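Local coordinates for sulfur carrier protein ThiS adenylyltransferase (Escherichia coli, PDB 1ZUD) that adenylates the C-terminal glycine of the sulfur carrier protein ThiS with ATP, a step in making the thiazole of thiamine, at residues Y170-P175 / R235-C240; A216-L221 / W229-L234. One frame throughout, in Å; residues are numbered along the deposited sequence.

How the contacts relate
Both contacts lie on the same side of the chain's centre, and contact 2 is nested inside the loop closed by contact 1. Contact 1 joins helix 170-173 to the loop after the last strand, with zinc-bound thiolates and little apolar packing. Contact 2 is the hairpin of strands 218-223 and 228-233, the last two strands of the chain's sheet, held by backbone hydrogen bonds and leucine packing. Both are partly buried. Each has a buried centre, the zinc cysteines in one and leucines in the other, with exposed arginines at the margin. They meet where Leu173 CD2 packs on Leu234 CD2 (3.9 Å). Both also touch ThiS.

Contact 1. Residues Y170-P175 / R235-C240; sequences YRCLWP and RRASGC. With ZN (zinc ion), chain H.
Cys172 and Cys240 meet at a zinc ion, each giving its thiolate to a four-cysteine site built from two CxxC motifs. Cys169 and Cys243 complete the tetrad. Cys172 SG lies 2.3 Å from the zinc. The same sulfur accepts a hydrogen bond from Ala237 N, 3.3 Å long and nearly straight at 169°. Such a bond probably eases the negative charge on the thiolate. Cys172 SG also lies 3.6 Å from Cys240 CB, so the two ligands pack on each other beside the metal. Ala237 turns its methyl to the helix, and its CB meets Cys172 CB at 4.0 Å. The next shell shapes the loop. A type I turn runs from Ala237 to Cys240 and is closed by Cys240 N on Ala237 O (2.9 Å). It brings the second ligand back to the metal. Glu44 of the ThiS chain accepts a hydrogen bond from Gly239 N in this turn, so the zinc loop is also part of the partner interface. Arg236 leads away, and its NH1 bonds to Glu166 O. On the helix side, Arg171 has CG anti to its own N (chi1 169°). This lays the CG methylene against the metal-bound Cys240 SG, at 3.6 Å.

Contact 2. Residues A216-L221 / W229-L234; sequences AGELRL and WRSLAL
Leu234 packs against the backbone of Gly217. Its CB, CG and CD1 lie against the glycine's carbonyl group, and CD2 reaches on to Leu219 CB at 3.9 Å. Leu234 N bonds to Gly217 O over 3.1 Å, from 37° out of the carbonyl plane. Cutting Leu234 back to an alanine is likely to leave a gap beside Leu219 CB and thin the cover over Gly217 that CG and CD1 give. Further on, Leu221 CD1 meets Leu232 CD1 at 3.6 Å, the two side chains crossing at about a right angle. The CG of Arg230 fills in next to Leu221 CB. The arginine's tip turns outward to a salt bridge with Asp7 of the ThiS chain. Phe60 of ThiS packs on Leu219 and Leu232. The frame is an antiparallel beta hairpin, with strand 228-233 outermost within this chain's mixed sheet; Ala233 makes backbone hydrogen bonds to ThiS. Leu219 and Leu232 exchange two backbone hydrogen bonds, of which Leu219 N to Leu232 O is 2.7 Å. Leu221 and Arg230 form the next such pair. On the other face, Glu218 CG rests on Ser231 CB at 4.0 Å. A water links Ser231 OG (2.6 Å) to Glu218 OE1, the latter bond weak. Trp229 has CG anti to its carbonyl carbon (chi1 -77°), which brings CE3 within 3.5 Å of Leu221 O. The ring stacks on Trp229 of the second subunit.

Contact 1. Residues Y170-P175 / R235-C240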
# COMPACT_ATOMS: atom_id res chain seq x y z
N TYR C 170 7.42 -3.49 -20.53
CA TYR C 170 6.65 -4.61 -19.92
C TYR C 170 6.92 -5.92 -20.68
O TYR C 170 6.99 -7.02 -20.10
CB TYR C 170 5.14 -4.31 -19.97
CG TYR C 170 4.24 -5.34 -19.29
CD1 TYR C 170 3.93 -5.24 -17.93
CD2 TYR C 170 3.63 -6.35 -20.03
CE1 TYR C 170 3.00 -6.13 -17.32
CE2 TYR C 170 2.74 -7.21 -19.46
CZ TYR C 170 2.42 -7.10 -18.11
OH TYR C 170 1.50 -7.97 -17.61
N ARG C 171 7.08 -5.77 -21.99
CA ARG C 171 7.35 -6.91 -22.87
C ARG C 171 8.77 -7.47 -22.67
O ARG C 171 9.01 -8.63 -22.99
CB ARG C 171 7.11 -6.51 -24.34
CG ARG C 171 7.60 -7.51 -25.41
CD ARG C 171 6.70 -8.70 -25.56
NE ARG C 171 7.24 -9.66 -26.55
CZ ARG C 171 8.37 -10.35 -26.40
NH1 ARG C 171 9.15 -10.24 -25.32
NH2 ARG C 171 8.71 -11.21 -27.35
N CYS C 172 9.71 -6.71 -22.12
CA CYS C 172 11.06 -7.29 -21.86
C CYS C 172 10.97 -8.31 -20.73
O CYS C 172 11.70 -9.30 -20.68
CB CYS C 172 12.10 -6.24 -21.43
SG CYS C 172 12.57 -5.02 -22.70
N LEU C 173 10.07 -8.05 -19.78
CA LEU C 173 9.89 -8.93 -18.63
C LEU C 173 8.96 -10.10 -18.90
O LEU C 173 9.20 -11.22 -18.45
CB LEU C 173 9.32 -8.08 -17.46
CG LEU C 173 8.94 -8.80 -16.17
CD1 LEU C 173 10.19 -9.50 -15.61
CD2 LEU C 173 8.39 -7.75 -15.12
N TRP C 174 7.83 -9.80 -19.56
CA TRP C 174 6.80 -10.77 -19.88
C TRP C 174 6.64 -10.91 -21.39
O TRP C 174 6.02 -10.05 -22.07
CB TRP C 174 5.43 -10.32 -19.29
CG TRP C 174 5.46 -10.12 -17.78
CD1 TRP C 174 5.19 -8.96 -17.11
CD2 TRP C 174 5.80 -11.09 -16.78
NE1 TRP C 174 5.34 -9.15 -15.76
CE2 TRP C 174 5.71 -10.44 -15.52
CE3 TRP C 174 6.16 -12.46 -16.82
CZ2 TRP C 174 5.98 -11.10 -14.31
CZ3 TRP C 174 6.42 -13.12 -15.61
CH2 TRP C 174 6.33 -12.44 -14.38
N PRO C 175 7.19 -11.99 -21.95
CA PRO C 175 7.04 -12.16 -23.40
C PRO C 175 5.63 -12.70 -23.69
O PRO C 175 5.13 -12.57 -24.79
CB PRO C 175 8.13 -13.19 -23.77
CG PRO C 175 9.17 -13.09 -22.64
CD PRO C 175 8.29 -12.82 -21.40
N ARG C 235 15.49 -5.46 -16.47
CA ARG C 235 16.62 -5.47 -17.43
C ARG C 235 16.04 -5.57 -18.83
O ARG C 235 15.23 -6.45 -19.11
CB ARG C 235 17.53 -6.69 -17.18
CG ARG C 235 18.68 -6.87 -18.20
CD ARG C 235 19.97 -6.09 -17.82
NE ARG C 235 21.03 -6.19 -18.85
CZ ARG C 235 21.18 -5.37 -19.90
NH1 ARG C 235 20.34 -4.35 -20.11
NH2 ARG C 235 22.17 -5.56 -20.76
N ARG C 236 16.45 -4.70 -19.73
CA ARG C 236 15.90 -4.80 -21.06
C ARG C 236 16.35 -6.06 -21.78
O ARG C 236 17.39 -6.65 -21.46
CB ARG C 236 16.17 -3.52 -21.87
CG ARG C 236 17.58 -3.18 -22.11
CD ARG C 236 17.69 -1.99 -23.07
NE ARG C 236 19.09 -1.81 -23.41
CZ ARG C 236 19.97 -1.10 -22.70
NH1 ARG C 236 19.60 -0.45 -21.59
NH2 ARG C 236 21.24 -1.05 -23.11
N ALA C 237 15.49 -6.54 -22.66
CA ALA C 237 15.79 -7.73 -23.43
C ALA C 237 16.26 -7.25 -24.81
O ALA C 237 15.57 -6.49 -25.49
CB ALA C 237 14.54 -8.61 -23.58
N SER C 238 17.44 -7.71 -25.21
CA SER C 238 18.01 -7.34 -26.51
C SER C 238 17.06 -7.54 -27.66
O SER C 238 16.99 -6.71 -28.56
CB SER C 238 19.27 -8.17 -26.81
OG SER C 238 20.40 -7.60 -26.18
N GLY C 239 16.38 -8.67 -27.67
CA GLY C 239 15.47 -8.90 -28.78
C GLY C 239 14.05 -8.40 -28.52
O GLY C 239 13.12 -8.83 -29.22
N CYS C 240 13.83 -7.50 -27.56
CA CYS C 240 12.43 -7.03 -27.34
C CYS C 240 11.82 -6.42 -28.61
O CYS C 240 12.33 -5.46 -29.14
CB CYS C 240 12.36 -5.99 -26.21
SG CYS C 240 10.60 -5.50 -25.91
ZN ZN H . 11.05 -4.13 -24.18

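Contact 2. Residues A216-L221 / W229-L234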
# COMPACT_ATOMS: atom_id res chain seq x y z
N ALA C 216 12.81 4.18 -10.77
CA ALA C 216 11.93 3.66 -11.80
C ALA C 216 12.69 2.44 -12.37
O ALA C 216 13.89 2.26 -12.07
CB ALA C 216 11.66 4.74 -12.89
N GLY C 217 12.02 1.58 -13.13
CA GLY C 217 12.71 0.42 -13.70
C GLY C 217 13.06 -0.63 -12.67
O GLY C 217 14.08 -1.32 -12.73
N GLU C 218 12.15 -0.76 -11.72
CA GLU C 218 12.27 -1.65 -10.60
C GLU C 218 10.94 -2.44 -10.49
O GLU C 218 9.90 -1.82 -10.51
CB GLU C 218 12.43 -0.72 -9.42
CG GLU C 218 12.90 -1.21 -8.13
CD GLU C 218 13.12 -0.00 -7.20
OE1 GLU C 218 12.15 0.78 -6.98
OE2 GLU C 218 14.26 0.17 -6.71
N LEU C 219 10.98 -3.77 -10.36
CA LEU C 219 9.75 -4.52 -10.20
C LEU C 219 9.57 -4.68 -8.67
O LEU C 219 10.48 -5.13 -7.98
CB LEU C 219 9.84 -5.90 -10.89
CG LEU C 219 8.68 -6.85 -10.59
CD1 LEU C 219 7.40 -6.25 -11.21
CD2 LEU C 219 8.98 -8.26 -11.14
N ARG C 220 8.43 -4.21 -8.14
CA ARG C 220 8.15 -4.30 -6.71
C ARG C 220 7.09 -5.39 -6.49
O ARG C 220 6.04 -5.37 -7.10
CB ARG C 220 7.72 -2.92 -6.22
CG ARG C 220 8.91 -1.96 -6.26
CD ARG C 220 8.51 -0.50 -6.41
NE ARG C 220 7.66 -0.06 -5.29
CZ ARG C 220 7.06 1.13 -5.22
NH1 ARG C 220 7.21 2.03 -6.20
NH2 ARG C 220 6.26 1.41 -4.19
N LEU C 221 7.40 -6.37 -5.66
CA LEU C 221 6.50 -7.50 -5.43
C LEU C 221 6.04 -7.48 -3.97
O LEU C 221 6.83 -7.29 -3.04
CB LEU C 221 7.21 -8.84 -5.74
CG LEU C 221 7.91 -8.91 -7.13
CD1 LEU C 221 8.70 -10.25 -7.24
CD2 LEU C 221 6.91 -8.85 -8.27
N TRP C 229 7.90 -7.10 1.11
CA TRP C 229 8.07 -6.50 -0.21
C TRP C 229 9.49 -6.87 -0.71
O TRP C 229 10.39 -7.05 0.11
CB TRP C 229 8.06 -4.97 -0.13
CG TRP C 229 6.71 -4.42 0.03
CD1 TRP C 229 6.06 -4.17 1.21
CD2 TRP C 229 5.84 -3.99 -1.01
NE1 TRP C 229 4.85 -3.58 0.96
CE2 TRP C 229 4.69 -3.47 -0.40
CE3 TRP C 229 5.93 -4.00 -2.41
CZ2 TRP C 229 3.60 -2.94 -1.14
CZ3 TRP C 229 4.86 -3.47 -3.15
CH2 TRP C 229 3.70 -2.95 -2.49
N ARG C 230 9.66 -7.01 -2.00
CA ARG C 230 11.04 -7.16 -2.52
C ARG C 230 11.07 -6.32 -3.78
O ARG C 230 10.03 -6.12 -4.40
CB ARG C 230 11.40 -8.61 -2.79
CG ARG C 230 10.68 -9.28 -3.84
CD ARG C 230 10.44 -10.72 -3.38
NE ARG C 230 11.67 -11.28 -2.85
CZ ARG C 230 11.78 -12.44 -2.23
NH1 ARG C 230 10.72 -13.22 -2.03
NH2 ARG C 230 12.98 -12.83 -1.83
N SER C 231 12.25 -5.77 -4.11
CA SER C 231 12.44 -4.92 -5.28
C SER C 231 13.46 -5.59 -6.16
O SER C 231 14.55 -5.93 -5.68
CB SER C 231 12.99 -3.54 -4.86
OG SER C 231 11.95 -2.76 -4.26
N LEU C 232 13.11 -5.77 -7.43
CA LEU C 232 14.04 -6.42 -8.38
C LEU C 232 14.36 -5.44 -9.49
O LEU C 232 13.48 -4.73 -9.97
CB LEU C 232 13.37 -7.67 -8.97
CG LEU C 232 12.85 -8.63 -7.88
CD1 LEU C 232 11.99 -9.73 -8.55
CD2 LEU C 232 14.07 -9.26 -7.11
N ALA C 233 15.63 -5.38 -9.89
CA ALA C 233 16.02 -4.44 -10.95
C ALA C 233 15.59 -5.06 -12.26
O ALA C 233 15.96 -6.21 -12.55
CB ALA C 233 17.59 -4.25 -10.94
N LEU C 234 14.83 -4.31 -13.08
CA LEU C 234 14.38 -4.79 -14.36
C LEU C 234 15.61 -4.80 -15.33
O LEU C 234 16.64 -4.20 -15.02
CB LEU C 234 13.29 -3.87 -14.93
CG LEU C 234 11.93 -4.01 -14.17
CD1 LEU C 234 10.96 -2.93 -14.59
CD2 LEU C 234 11.37 -5.40 -14.47
O HOH W 1 11.91 -0.18 -4.44